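Nitrite oxidoreductase subunit A (Kuenenia stuttgartiensis, PDB 7B04) belongs to the molybdopterin oxidoreductase family and holds a molybdenum atom, two MD1 ligands and an iron/sulfur cluster. Local coordinates at residues W140-D145 against K158-N163; S644-L649 against P672-I677; I969-Y974 against A1005-A1010. All coordinates share one frame; numbering follows the deposited sequence.

Contact 1: residues W140-D145 against K158-N163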
loop_
_atom_site.group_PDB
_atom_site.type_symbol
_atom_site.label_atom_id
_atom_site.label_comp_id
_atom_site.label_asym_id
_atom_site.label_seq_id
_atom_site.Cartn_x
_atom_site.Cartn_y
_atom_site.Cartn_z
ATOM N N TRP B 140 -10.001 -11.149 34.242
ATOM C CA TRP B 140 -8.679 -11.153 34.851
ATOM C C TRP B 140 -8.633 -10.272 36.085
ATOM O O TRP B 140 -8.017 -10.644 37.090
ATOM C CB TRP B 140 -7.614 -10.686 33.854
ATOM C CG TRP B 140 -6.217 -11.013 34.297
ATOM C CD1 TRP B 140 -5.479 -12.105 33.944
ATOM C CD2 TRP B 140 -5.399 -10.250 35.194
ATOM N NE1 TRP B 140 -4.249 -12.064 34.556
ATOM C CE2 TRP B 140 -4.175 -10.936 35.330
ATOM C CE3 TRP B 140 -5.579 -9.051 35.892
ATOM C CZ2 TRP B 140 -3.139 -10.463 36.134
ATOM C CZ3 TRP B 140 -4.552 -8.586 36.691
ATOM C CH2 TRP B 140 -3.347 -9.289 36.804
ATOM N N LYS B 141 -9.279 -9.107 36.021
ATOM C CA LYS B 141 -9.456 -8.291 37.214
ATOM C C LYS B 141 -10.249 -9.058 38.264
ATOM O O LYS B 141 -9.977 -8.947 39.465
ATOM C CB LYS B 141 -10.152 -6.984 36.840
ATOM C CG LYS B 141 -10.416 -6.037 37.990
ATOM C CD LYS B 141 -11.077 -4.768 37.475
ATOM C CE LYS B 141 -11.120 -3.688 38.538
ATOM N NZ LYS B 141 -11.936 -4.098 39.713
ATOM N N ARG B 142 -11.239 -9.839 37.824
ATOM C CA ARG B 142 -11.974 -10.715 38.733
ATOM C C ARG B 142 -11.039 -11.724 39.388
ATOM O O ARG B 142 -11.096 -11.946 40.604
ATOM C CB ARG B 142 -13.091 -11.433 37.973
ATOM C CG ARG B 142 -14.346 -11.704 38.787
ATOM C CD ARG B 142 -15.352 -12.545 38.005
ATOM N NE ARG B 142 -14.939 -12.781 36.623
ATOM C CZ ARG B 142 -15.774 -12.804 35.587
ATOM N NH1 ARG B 142 -17.070 -12.602 35.775
ATOM N NH2 ARG B 142 -15.314 -13.028 34.364
ATOM N N TRP B 143 -10.171 -12.347 38.589
ATOM C CA TRP B 143 -9.215 -13.312 39.120
ATOM C C TRP B 143 -8.232 -12.647 40.077
ATOM O O TRP B 143 -7.865 -13.228 41.106
ATOM C CB TRP B 143 -8.487 -13.988 37.958
ATOM C CG TRP B 143 -7.435 -14.970 38.351
ATOM C CD1 TRP B 143 -7.603 -16.096 39.096
ATOM C CD2 TRP B 143 -6.051 -14.925 37.994
ATOM N NE1 TRP B 143 -6.403 -16.752 39.238
ATOM C CE2 TRP B 143 -5.435 -16.052 38.569
ATOM C CE3 TRP B 143 -5.269 -14.037 37.247
ATOM C CZ2 TRP B 143 -4.075 -16.316 38.423
ATOM C CZ3 TRP B 143 -3.921 -14.301 37.103
ATOM C CH2 TRP B 143 -3.337 -15.430 37.687
ATOM N N ALA B 144 -7.802 -11.424 39.758
ATOM C CA ALA B 144 -6.905 -10.692 40.646
ATOM C C ALA B 144 -7.599 -10.271 41.936
ATOM O O ALA B 144 -6.947 -10.170 42.981
ATOM C CB ALA B 144 -6.338 -9.469 39.927
ATOM N N ASP B 145 -8.911 -10.031 41.890
ATOM C CA ASP B 145 -9.626 -9.575 43.076
ATOM C C ASP B 145 -10.003 -10.721 44.001
ATOM O O ASP B 145 -10.272 -10.484 45.185
ATOM C CB ASP B 145 -10.892 -8.813 42.676
ATOM C CG ASP B 145 -10.591 -7.457 42.072
ATOM O OD1 ASP B 145 -9.553 -6.863 42.426
ATOM O OD2 ASP B 145 -11.399 -6.983 41.244
ATOM N N LYS B 158 -14.120 -20.206 34.503
ATOM C CA LYS B 158 -14.810 -19.221 35.370
ATOM C C LYS B 158 -14.290 -17.816 35.130
ATOM O O LYS B 158 -15.090 -16.927 35.023
ATOM C CB LYS B 158 -14.511 -19.549 36.827
ATOM C CG LYS B 158 -14.853 -18.448 37.804
ATOM C CD LYS B 158 -15.137 -19.008 39.137
ATOM C CE LYS B 158 -15.212 -17.970 40.216
ATOM N NZ LYS B 158 -14.369 -18.388 41.351
ATOM N N TYR B 159 -12.978 -17.648 35.107
ATOM C CA TYR B 159 -12.384 -16.358 34.792
ATOM C C TYR B 159 -12.126 -16.180 33.301
ATOM O O TYR B 159 -11.487 -15.200 32.904
ATOM C CB TYR B 159 -11.092 -16.176 35.589
ATOM C CG TYR B 159 -11.294 -16.257 37.088
ATOM C CD1 TYR B 159 -11.926 -15.232 37.779
ATOM C CD2 TYR B 159 -10.863 -17.364 37.808
ATOM C CE1 TYR B 159 -12.117 -15.304 39.147
ATOM C CE2 TYR B 159 -11.049 -17.445 39.177
ATOM C CZ TYR B 159 -11.676 -16.412 39.841
ATOM O OH TYR B 159 -11.864 -16.487 41.201
ATOM N N MET B 160 -12.592 -17.120 32.477
ATOM C CA MET B 160 -12.640 -16.960 31.024
ATOM C C MET B 160 -11.244 -16.817 30.420
ATOM O O MET B 160 -10.976 -15.914 29.627
ATOM C CB MET B 160 -13.531 -15.779 30.632
ATOM C CG MET B 160 -14.995 -15.964 30.985
ATOM S SD MET B 160 -16.007 -14.557 30.491
ATOM C CE MET B 160 -17.596 -15.024 31.168
ATOM N N PHE B 161 -10.345 -17.727 30.797
ATOM C CA PHE B 161 -9.058 -17.789 30.114
ATOM C C PHE B 161 -9.149 -18.620 28.843
ATOM O O PHE B 161 -8.429 -18.348 27.875
ATOM C CB PHE B 161 -7.975 -18.364 31.030
ATOM C CG PHE B 161 -7.535 -17.433 32.131
ATOM C CD1 PHE B 161 -8.287 -16.325 32.480
ATOM C CD2 PHE B 161 -6.350 -17.662 32.805
ATOM C CE1 PHE B 161 -7.874 -15.479 33.492
ATOM C CE2 PHE B 161 -5.932 -16.811 33.810
ATOM C CZ PHE B 161 -6.694 -15.721 34.154
ATOM N N ASP B 162 -10.027 -19.623 28.826
ATOM C CA ASP B 162 -10.244 -20.411 27.619
ATOM C C ASP B 162 -11.075 -19.650 26.595
ATOM O O ASP B 162 -10.873 -19.819 25.387
ATOM C CB ASP B 162 -10.922 -21.737 27.965
ATOM C CG ASP B 162 -12.270 -21.550 28.636
ATOM O OD1 ASP B 162 -12.570 -20.422 29.082
ATOM O OD2 ASP B 162 -13.036 -22.533 28.707
ATOM N N ASN B 163 -12.011 -18.823 27.053
ATOM C CA ASN B 163 -12.847 -17.993 26.191
ATOM C C ASN B 163 -12.598 -16.534 26.566
ATOM O O ASN B 163 -13.334 -15.953 27.367
ATOM C CB ASN B 163 -14.322 -18.375 26.334
ATOM C CG ASN B 163 -15.198 -17.736 25.273
ATOM O OD1 ASN B 163 -14.718 -16.991 24.419
ATOM N ND2 ASN B 163 -16.493 -18.026 25.324
#

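Contact 2: residues S644-L649 against P672-I677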
loop_
_atom_site.group_PDB
_atom_site.type_symbol
_atom_site.label_atom_id
_atom_site.label_comp_id
_atom_site.label_asym_id
_atom_site.label_seq_id
_atom_site.Cartn_x
_atom_site.Cartn_y
_atom_site.Cartn_z
ATOM N N SER B 644 11.593 -21.552 27.413
ATOM C CA SER B 644 11.002 -21.750 28.725
ATOM C C SER B 644 9.501 -21.532 28.622
ATOM O O SER B 644 9.025 -20.888 27.682
ATOM C CB SER B 644 11.611 -20.790 29.760
ATOM O OG SER B 644 11.274 -19.444 29.477
ATOM N N PRO B 645 8.724 -22.075 29.562
ATOM C CA PRO B 645 7.269 -21.880 29.516
ATOM C C PRO B 645 6.885 -20.408 29.578
ATOM O O PRO B 645 7.511 -19.613 30.280
ATOM C CB PRO B 645 6.773 -22.639 30.753
ATOM C CG PRO B 645 7.825 -23.657 31.016
ATOM C CD PRO B 645 9.121 -22.999 30.640
ATOM N N THR B 646 5.848 -20.048 28.823
ATOM C CA THR B 646 5.310 -18.692 28.828
ATOM C C THR B 646 4.090 -18.659 29.737
ATOM O O THR B 646 3.107 -19.366 29.492
ATOM C CB THR B 646 4.926 -18.220 27.425
ATOM O OG1 THR B 646 6.036 -18.387 26.534
ATOM C CG2 THR B 646 4.504 -16.757 27.447
ATOM N N LYS B 647 4.164 -17.847 30.782
ATOM C CA LYS B 647 3.071 -17.656 31.722
ATOM C C LYS B 647 2.631 -16.208 31.821
ATOM O O LYS B 647 1.464 -15.948 32.126
ATOM C CB LYS B 647 3.467 -18.168 33.115
ATOM C CG LYS B 647 3.605 -19.678 33.176
ATOM C CD LYS B 647 2.261 -20.344 32.952
ATOM C CE LYS B 647 2.354 -21.848 33.099
ATOM N NZ LYS B 647 1.031 -22.501 32.893
ATOM N N VAL B 648 3.534 -15.261 31.580
ATOM C CA VAL B 648 3.208 -13.846 31.472
ATOM C C VAL B 648 3.829 -13.328 30.183
ATOM O O VAL B 648 4.924 -13.753 29.799
ATOM C CB VAL B 648 3.714 -13.032 32.683
ATOM C CG1 VAL B 648 3.198 -11.604 32.615
ATOM C CG2 VAL B 648 3.293 -13.682 33.982
ATOM N N LEU B 649 3.124 -12.421 29.510
ATOM C CA LEU B 649 3.542 -11.941 28.203
ATOM C C LEU B 649 3.139 -10.483 28.070
ATOM O O LEU B 649 2.019 -10.108 28.426
ATOM C CB LEU B 649 2.913 -12.773 27.081
ATOM C CG LEU B 649 3.135 -12.295 25.647
ATOM C CD1 LEU B 649 4.621 -12.212 25.344
ATOM C CD2 LEU B 649 2.434 -13.218 24.662
ATOM N N PRO B 672 -4.858 -19.968 26.549
ATOM C CA PRO B 672 -5.568 -20.119 27.833
ATOM C C PRO B 672 -4.664 -20.482 28.999
ATOM O O PRO B 672 -4.999 -20.155 30.145
ATOM C CB PRO B 672 -6.578 -21.237 27.544
ATOM C CG PRO B 672 -6.862 -21.095 26.106
ATOM C CD PRO B 672 -5.560 -20.695 25.472
ATOM N N ASN B 673 -3.526 -21.130 28.750
ATOM C CA ASN B 673 -2.577 -21.438 29.808
ATOM C C ASN B 673 -1.565 -20.325 30.049
ATOM O O ASN B 673 -0.819 -20.392 31.032
ATOM C CB ASN B 673 -1.859 -22.756 29.519
ATOM C CG ASN B 673 -2.530 -23.933 30.202
ATOM O OD1 ASN B 673 -3.402 -24.585 29.627
ATOM N ND2 ASN B 673 -2.140 -24.198 31.445
ATOM N N ILE B 674 -1.503 -19.319 29.181
ATOM C CA ILE B 674 -0.715 -18.129 29.480
ATOM C C ILE B 674 -1.562 -17.283 30.418
ATOM O O ILE B 674 -2.663 -16.854 30.057
ATOM C CB ILE B 674 -0.347 -17.354 28.210
ATOM C CG1 ILE B 674 0.076 -18.315 27.099
ATOM C CG2 ILE B 674 0.757 -16.335 28.505
ATOM C CD1 ILE B 674 0.782 -17.642 25.943
ATOM N N GLU B 675 -1.101 -17.141 31.652
ATOM C CA GLU B 675 -1.803 -16.469 32.774
ATOM C C GLU B 675 -1.913 -14.951 32.659
ATOM O O GLU B 675 -2.737 -14.390 33.359
ATOM C CB GLU B 675 -1.233 -16.970 34.087
ATOM C CG GLU B 675 -1.049 -18.455 34.067
ATOM C CD GLU B 675 -0.735 -19.005 35.426
ATOM O OE1 GLU B 675 -0.651 -18.220 36.330
ATOM O OE2 GLU B 675 -0.581 -20.216 35.556
ATOM N N GLN B 676 -1.016 -14.298 31.938
ATOM C CA GLN B 676 -1.174 -12.837 31.778
ATOM C C GLN B 676 -0.705 -12.409 30.393
ATOM O O GLN B 676 0.449 -12.586 30.139
ATOM C CB GLN B 676 -0.364 -12.166 32.867
ATOM C CG GLN B 676 -0.349 -10.667 32.782
ATOM C CD GLN B 676 0.061 -10.129 34.117
ATOM O OE1 GLN B 676 0.111 -10.840 35.094
ATOM N NE2 GLN B 676 0.349 -8.855 34.161
ATOM N N ILE B 677 -1.575 -11.823 29.568
ATOM C CA ILE B 677 -1.208 -11.329 28.248
ATOM C C ILE B 677 -1.437 -9.827 28.242
ATOM O O ILE B 677 -2.511 -9.356 28.631
ATOM C CB ILE B 677 -2.024 -12.013 27.136
ATOM C CG1 ILE B 677 -1.694 -13.506 27.055
ATOM C CG2 ILE B 677 -1.781 -11.333 25.800
ATOM C CD1 ILE B 677 -2.652 -14.388 27.818
#

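Contact 3: residues I969-Y974 against A1005-A1010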
loop_
_atom_site.group_PDB
_atom_site.type_symbol
_atom_site.label_atom_id
_atom_site.label_comp_id
_atom_site.label_asym_id
_atom_site.label_seq_id
_atom_site.Cartn_x
_atom_site.Cartn_y
_atom_site.Cartn_z
ATOM N N ILE B 969 -16.368 -22.448 -9.250
ATOM C CA ILE B 969 -16.244 -21.168 -8.566
ATOM C C ILE B 969 -16.143 -20.082 -9.624
ATOM O O ILE B 969 -15.263 -20.129 -10.492
ATOM C CB ILE B 969 -15.021 -21.143 -7.638
ATOM C CG1 ILE B 969 -15.186 -22.167 -6.513
ATOM C CG2 ILE B 969 -14.800 -19.744 -7.082
ATOM C CD1 ILE B 969 -13.912 -22.453 -5.752
ATOM N N GLU B 970 -17.036 -19.103 -9.551
ATOM C CA GLU B 970 -16.987 -17.954 -10.436
ATOM C C GLU B 970 -16.313 -16.793 -9.713
ATOM O O GLU B 970 -16.341 -16.717 -8.483
ATOM C CB GLU B 970 -18.392 -17.562 -10.879
ATOM C CG GLU B 970 -18.434 -16.520 -11.960
ATOM C CD GLU B 970 -17.940 -17.018 -13.293
ATOM O OE1 GLU B 970 -18.046 -18.233 -13.557
ATOM O OE2 GLU B 970 -17.455 -16.185 -14.082
ATOM N N ASP B 971 -15.691 -15.896 -10.487
ATOM C CA ASP B 971 -15.000 -14.750 -9.901
ATOM C C ASP B 971 -15.961 -13.919 -9.060
ATOM O O ASP B 971 -17.015 -13.487 -9.535
ATOM C CB ASP B 971 -14.341 -13.878 -10.974
ATOM C CG ASP B 971 -13.606 -12.658 -10.371
ATOM O OD1 ASP B 971 -12.953 -11.921 -11.144
ATOM O OD2 ASP B 971 -13.659 -12.431 -9.139
ATOM N N GLY B 972 -15.561 -13.663 -7.818
ATOM C CA GLY B 972 -16.343 -12.899 -6.870
ATOM C C GLY B 972 -17.116 -13.734 -5.885
ATOM O O GLY B 972 -17.704 -13.173 -4.958
ATOM N N ASP B 973 -17.102 -15.056 -6.034
ATOM C CA ASP B 973 -17.788 -15.933 -5.099
ATOM C C ASP B 973 -16.981 -16.088 -3.814
ATOM O O ASP B 973 -15.753 -15.984 -3.811
ATOM C CB ASP B 973 -18.020 -17.309 -5.726
ATOM C CG ASP B 973 -19.028 -17.274 -6.856
ATOM O OD1 ASP B 973 -19.901 -16.380 -6.850
ATOM O OD2 ASP B 973 -18.958 -18.151 -7.742
ATOM N N TYR B 974 -17.688 -16.345 -2.718
ATOM C CA TYR B 974 -17.047 -16.676 -1.454
ATOM C C TYR B 974 -16.609 -18.140 -1.473
ATOM O O TYR B 974 -17.322 -19.004 -1.991
ATOM C CB TYR B 974 -18.009 -16.417 -0.294
ATOM C CG TYR B 974 -18.216 -14.950 0.031
ATOM C CD1 TYR B 974 -17.312 -14.265 0.832
ATOM C CD2 TYR B 974 -19.318 -14.253 -0.453
ATOM C CE1 TYR B 974 -17.494 -12.929 1.138
ATOM C CE2 TYR B 974 -19.508 -12.916 -0.152
ATOM C CZ TYR B 974 -18.592 -12.259 0.644
ATOM O OH TYR B 974 -18.773 -10.929 0.947
ATOM N N ALA B 1005 -13.167 -14.962 -3.788
ATOM C CA ALA B 1005 -12.201 -15.398 -4.781
ATOM C C ALA B 1005 -12.088 -14.356 -5.885
ATOM O O ALA B 1005 -13.066 -13.699 -6.247
ATOM C CB ALA B 1005 -12.603 -16.748 -5.380
ATOM N N LYS B 1006 -10.877 -14.207 -6.418
ATOM C CA LYS B 1006 -10.595 -13.229 -7.462
ATOM C C LYS B 1006 -9.855 -13.918 -8.594
ATOM O O LYS B 1006 -8.804 -14.528 -8.371
ATOM C CB LYS B 1006 -9.766 -12.063 -6.917
ATOM C CG LYS B 1006 -9.264 -11.114 -7.993
ATOM C CD LYS B 1006 -8.307 -10.071 -7.437
ATOM C CE LYS B 1006 -7.691 -9.247 -8.560
ATOM N NZ LYS B 1006 -6.704 -8.248 -8.063
ATOM N N TYR B 1007 -10.398 -13.819 -9.806
ATOM C CA TYR B 1007 -9.717 -14.361 -10.974
ATOM C C TYR B 1007 -8.473 -13.535 -11.265
ATOM O O TYR B 1007 -8.561 -12.320 -11.469
ATOM C CB TYR B 1007 -10.639 -14.363 -12.192
ATOM C CG TYR B 1007 -11.659 -15.476 -12.214
ATOM C CD1 TYR B 1007 -11.750 -16.386 -11.171
ATOM C CD2 TYR B 1007 -12.531 -15.619 -13.286
ATOM C CE1 TYR B 1007 -12.686 -17.398 -11.192
ATOM C CE2 TYR B 1007 -13.469 -16.632 -13.315
ATOM C CZ TYR B 1007 -13.541 -17.520 -12.265
ATOM O OH TYR B 1007 -14.472 -18.532 -12.289
ATOM N N ASN B 1008 -7.316 -14.193 -11.278
ATOM C CA ASN B 1008 -6.066 -13.565 -11.698
ATOM C C ASN B 1008 -5.271 -14.611 -12.468
ATOM O O ASN B 1008 -4.618 -15.475 -11.862
ATOM C CB ASN B 1008 -5.272 -13.031 -10.509
ATOM C CG ASN B 1008 -4.140 -12.110 -10.929
ATOM O OD1 ASN B 1008 -3.912 -11.888 -12.118
ATOM N ND2 ASN B 1008 -3.425 -11.569 -9.950
ATOM N N PRO B 1009 -5.299 -14.567 -13.800
ATOM C CA PRO B 1009 -4.529 -15.526 -14.598
ATOM C C PRO B 1009 -3.031 -15.267 -14.611
ATOM O O PRO B 1009 -2.317 -15.927 -15.370
ATOM C CB PRO B 1009 -5.127 -15.359 -16.004
ATOM C CG PRO B 1009 -5.666 -13.985 -16.025
ATOM C CD PRO B 1009 -6.138 -13.691 -14.636
ATOM N N ALA B 1010 -2.551 -14.331 -13.790
ATOM C CA ALA B 1010 -1.121 -14.134 -13.621
ATOM C C ALA B 1010 -0.491 -15.241 -12.791
ATOM O O ALA B 1010 0.736 -15.372 -12.786
ATOM C CB ALA B 1010 -0.846 -12.777 -12.971
#

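Contact 1: residues W140-D145 against K158-N163
Trp143 of helix 138-145 meets Tyr159 and Phe161 along most of its side chain, each of the two rings touching a different part of it. Its CB sits over one face of the Tyr159 ring, 3.8 Å from the ring centroid and 20° off the normal, a CH-pi contact. The indole swings away from the backbone N (chi1 178°), which carries CD1 past the rim of the same ring to lie 3.7 Å from Tyr159 CE2. Next along the indole, NE1 donates to the carbonyl of Pro149 in the loop after the helix. The six-membered ring turns to Phe161, whose CZ stands 3.8 Å from Trp143 CE3. This is a T-shaped pair: the Phe161 edge is directed at the Trp143 face, with the planes at 80°. Phe161 CZ also reaches Trp140 CD1 at 3.8 Å, but there the two rings are nearly parallel and slid so far apart that they barely overlap. Trp140 in turn takes Trp143 CE3 against one face. The Tyr159 ring is covered on both sides, by Trp143 CA on one face and by Lys158 CG over the centre of the other, while Arg142 CB lies at its edge. Tyr159 OH accepts a hydrogen bond from Lys158 NZ at 3.1 Å and is also hydrogen-bonded to Asp146. Met160, with its positive phi, is the C-prime residue of the Schellman motif that ends helix 153-158; on either side of it in sequence, Tyr159 and Phe161 join Trp140 and Trp143 in an aromatic cluster.

Contact 2: residues S644-L649 against P672-I677
The carboxamide of Gln676 lies between Val648 and an indole. Val648 CG1 stands over one face, 3.8 Å from Gln676 CD. Over the opposite face comes Trp140 CZ2, 3.4 Å from Gln676 OE1. Gln676 NE2 makes a weak hydrogen bond to the carbonyl of Ala181. Val648 and Gln676 are partners on adjacent parallel strands of a beta-alpha-beta unit, in which strand 648-652 leads through helix 663-670 to strand 676-681. They leave the same face of the sheet, and with Val648 CG1 (chi1 -173°) and Gln676 CG (chi1 176°) both trans to the main-chain N they run side by side. Ile188 of helix 174-191 packs on this face, while Leu649 and Ile677 occupy the other. Two backbone bonds tie the start of the ladder, Gln676 N to Lys647 O at 3.0 Å and Leu649 N to Gln676 O at 2.8 Å, so that Gln676 uses both its NH and its C=O on the neighbouring strand. CA-H...O contacts supplement them, among them Val648 CA to Gln676 O at 3.3 Å. Before the strands begin, Lys647 bends at chi2 and crosses Glu675, bringing its end to Asn673 O. Its NZ is hydrogen-bonded mainly to Gln204 and gives a weak bond to Asn673 O at 3.4 Å; a long salt bridge to Glu675 OE2 is doubtful, since that oxygen, which also pairs with Lys191, is modelled too close to another atom. Well away from the lysine amine, methyl meets methyl, with Thr646 CG2 set 3.9 Å from Ile674 CG2.

Contact 3: residues I969-Y974 against A1005-A1010
Three hydrogen bonds join Ile969, Gly972 and Asp973 to strand 1001-1007. Two are backbone to backbone, both made by Ala1005 along one edge of its strand: Ala1005 N donates to Asp973 O at 2.8 Å, and Ala1005 O receives Gly972 N at 2.9 Å. The third comes from a side chain, with Tyr1007 OH giving its proton to Ile969 O at 2.5 Å; it arrives in the carbonyl plane on a lone pair, at a C=O...donor angle of 134°. Within 969-974, Glu970 to Asp973 form a type II beta turn, closed by Asp973 N to Glu970 O at 3.1 Å and braced by Asp973 OD2, which accepts Glu970 N at 2.8 Å. Gly972 fills the third position of the turn with the positive phi usual there. The turn leads into strand 974-978, antiparallel to 1001-1007 in a six-stranded mixed sheet, consistent with the double-psi beta barrel found at the C-terminal end of this enzyme family. Ring contacts centre on Tyr1007. Asp971 CB sits almost over the middle of its ring, 3.4 Å from the centroid and 14° off the normal, a CH-pi contact. With CG opposite the main-chain N (chi1 180°), the Asp971 carboxylate passes back along the tyrosine toward its CB, as the ring extends the other way to Ile969. Apolar packing is slighter, with Ile969 CG2 at 4.1 Å from Ala1005 CB. The neighbouring Lys1006 points its CB away from the turn, and its NZ donates to the carbonyl of Glu146 of Nitrite oxidoreductase subunit B.

In the fold
Contacts 1 and 2 adjoin, their centres about 14 Å apart. Trp140 NE1 probably donates to Glu675 O at 3.0 Å, and Phe161 O packs 3.4 Å from Pro672 CB, so helix 138-145 and the loop after helix 153-158 both lie against residues 672-675, which lead into strand 676-681. Strands 135-137 and 169-171, which flank contact 1 in the chain, belong to the same seven-stranded sheet as the paired strands of contact 2. Contact 3 is separate, its centre about 44 Å from that of contact 1 and 41 Å from that of contact 2. A bound MD1 lies about 12 Å from the Leu649 side chain in contact 2, and a bound MD1 about 13 Å from the Lys1006 side chain in contact 3.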